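Local coordinates for putative uncharacterized protein (Chaetomium thermophilum, PDB 4XRI) that probably acts as a nuclear import receptor of the importin-beta family, carrying protein cargo into the nucleus and binding a small GTPase, at residues A[176-181]-A[214-219]. The protein carries 2 engineered substitutions. Residues are numbered along the deposited sequence; the frame is centred on the assembly and turned at random.
Sequences NSLVGH and LEFVGN
F216 reaches L178 with the far end of its ring: CE1 of F216 lies 3.5 Å from CB of L178, an apolar contact, and CZ of F216 is 3.6 Å from that same carbon. L178 also offers its backbone, since its carbonyl O stands 3.5 Å from F216 CZ; this O accepts a backbone hydrogen bond from H181 N, 2.8 Å long. Over one face of the phenyl ring sits CD1 of L178, whereas V179 N comes to the ring edge, near its plane, 4.2 Å from F216 CE1. The ring thus rests against backbone atoms as well as carbon, with no hydrogen bond across the segments. With chi1 at 172°, the F216 ring extends away from its backbone N and toward L178; CA of F216 and CA of V179, the nearest such pair, are 8.5 Å apart. Within the all-helical HEAT-repeat solenoid of importin beta, this is a single aromatic side chain of the short helix 214-217 set against the C-terminal part of helix 172-178. Replacing F216 with alanine would probably open a gap beside L178 and leave the two chain segments with little direct contact. Further out, C167 of helix 153-168 and S182 and I185 of helix 182-193 also touch the F216 side chain, while I166 packs on L178. E215 OE1 forms a salt bridge with R175 NH2, on the same helix 172-178.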
loop_
_atom_site.group_PDB
_atom_site.type_symbol
_atom_site.label_atom_id
_atom_site.label_comp_id
_atom_site.label_asym_id
_atom_site.label_seq_id
_atom_site.Cartn_x
_atom_site.Cartn_y
_atom_site.Cartn_z
ATOM N N ASN A 176 3.639 -28.682 11.588
ATOM C CA ASN A 176 4.247 -30.001 11.480
ATOM C C ASN A 176 3.964 -30.865 12.703
ATOM O O ASN A 176 3.785 -32.075 12.586
ATOM C CB ASN A 176 5.756 -29.873 11.274
ATOM C CG ASN A 176 6.434 -31.216 11.095
ATOM O OD1 ASN A 176 5.926 -32.094 10.396
ATOM N ND2 ASN A 176 7.587 -31.385 11.733
ATOM N N SER A 177 3.919 -30.237 13.875
ATOM C CA SER A 177 3.634 -30.958 15.111
ATOM C C SER A 177 2.176 -31.408 15.165
ATOM O O SER A 177 1.829 -32.333 15.899
ATOM C CB SER A 177 3.957 -30.092 16.330
ATOM O OG SER A 177 2.953 -29.120 16.553
ATOM N N LEU A 178 1.327 -30.748 14.383
ATOM C CA LEU A 178 -0.102 -31.052 14.366
ATOM C C LEU A 178 -0.450 -32.132 13.348
ATOM O O LEU A 178 -1.549 -32.685 13.380
ATOM C CB LEU A 178 -0.917 -29.792 14.057
ATOM C CG LEU A 178 -0.971 -28.664 15.085
ATOM C CD1 LEU A 178 -1.683 -27.453 14.493
ATOM C CD2 LEU A 178 -1.666 -29.136 16.351
ATOM N N VAL A 179 0.493 -32.416 12.452
ATOM C CA VAL A 179 0.274 -33.260 11.274
ATOM C C VAL A 179 -0.452 -34.567 11.578
ATOM O O VAL A 179 -1.352 -34.974 10.842
ATOM C CB VAL A 179 1.621 -33.588 10.586
ATOM C CG1 VAL A 179 1.521 -34.852 9.738
ATOM C CG2 VAL A 179 2.079 -32.412 9.739
ATOM N N GLY A 180 -0.066 -35.211 12.673
ATOM C CA GLY A 180 -0.642 -36.490 13.043
ATOM C C GLY A 180 -2.081 -36.417 13.523
ATOM O O GLY A 180 -2.785 -37.428 13.550
ATOM N N HIS A 181 -2.522 -35.224 13.910
ATOM C CA HIS A 181 -3.878 -35.038 14.424
ATOM C C HIS A 181 -4.843 -34.529 13.358
ATOM O O HIS A 181 -5.992 -34.208 13.658
ATOM C CB HIS A 181 -3.879 -34.058 15.600
ATOM C CG HIS A 181 -3.146 -34.553 16.807
ATOM N ND1 HIS A 181 -3.694 -35.457 17.692
ATOM C CD2 HIS A 181 -1.915 -34.256 17.287
ATOM C CE1 HIS A 181 -2.829 -35.702 18.660
ATOM N NE2 HIS A 181 -1.741 -34.986 18.438
ATOM N N LEU A 214 -8.448 -23.745 7.732
ATOM C CA LEU A 214 -8.484 -24.112 6.317
ATOM C C LEU A 214 -7.126 -24.496 5.740
ATOM O O LEU A 214 -6.998 -25.535 5.092
ATOM C CB LEU A 214 -9.078 -22.968 5.498
ATOM C CG LEU A 214 -10.603 -22.976 5.436
ATOM C CD1 LEU A 214 -11.121 -21.793 4.641
ATOM C CD2 LEU A 214 -11.090 -24.286 4.833
ATOM N N GLU A 215 -6.123 -23.656 5.976
ATOM C CA GLU A 215 -4.777 -23.923 5.486
ATOM C C GLU A 215 -4.258 -25.263 6.002
ATOM O O GLU A 215 -3.600 -26.003 5.272
ATOM C CB GLU A 215 -3.823 -22.796 5.888
ATOM C CG GLU A 215 -4.166 -21.447 5.280
ATOM C CD GLU A 215 -3.036 -20.440 5.400
ATOM O OE1 GLU A 215 -2.059 -20.722 6.126
ATOM O OE2 GLU A 215 -3.124 -19.371 4.760
ATOM N N PHE A 216 -4.580 -25.584 7.251
ATOM C CA PHE A 216 -4.104 -26.820 7.858
ATOM C C PHE A 216 -4.955 -28.040 7.499
ATOM O O PHE A 216 -4.480 -28.947 6.818
ATOM C CB PHE A 216 -4.037 -26.681 9.382
ATOM C CG PHE A 216 -3.741 -27.976 10.094
ATOM C CD1 PHE A 216 -2.460 -28.503 10.107
ATOM C CD2 PHE A 216 -4.748 -28.668 10.747
ATOM C CE1 PHE A 216 -2.192 -29.695 10.757
ATOM C CE2 PHE A 216 -4.487 -29.859 11.395
ATOM C CZ PHE A 216 -3.207 -30.375 11.401
ATOM N N VAL A 217 -6.205 -28.066 7.962
ATOM C CA VAL A 217 -7.004 -29.292 7.912
ATOM C C VAL A 217 -7.324 -29.774 6.500
ATOM O O VAL A 217 -7.482 -30.972 6.274
ATOM C CB VAL A 217 -8.346 -29.140 8.675
ATOM C CG1 VAL A 217 -8.101 -28.873 10.150
ATOM C CG2 VAL A 217 -9.213 -28.053 8.061
ATOM N N GLY A 218 -7.412 -28.850 5.551
ATOM C CA GLY A 218 -7.769 -29.215 4.193
ATOM C C GLY A 218 -6.652 -29.957 3.492
ATOM O O GLY A 218 -6.845 -30.498 2.400
ATOM N N ASN A 219 -5.492 -30.003 4.148
ATOM C CA ASN A 219 -4.245 -30.443 3.533
ATOM C C ASN A 219 -4.120 -29.820 2.156
ATOM O O ASN A 219 -3.881 -30.509 1.164
ATOM C CB ASN A 219 -4.163 -31.969 3.447
ATOM C CG ASN A 219 -2.755 -32.456 3.153
ATOM O OD1 ASN A 219 -1.797 -31.681 3.199
ATOM N ND2 ASN A 219 -2.621 -33.742 2.853
#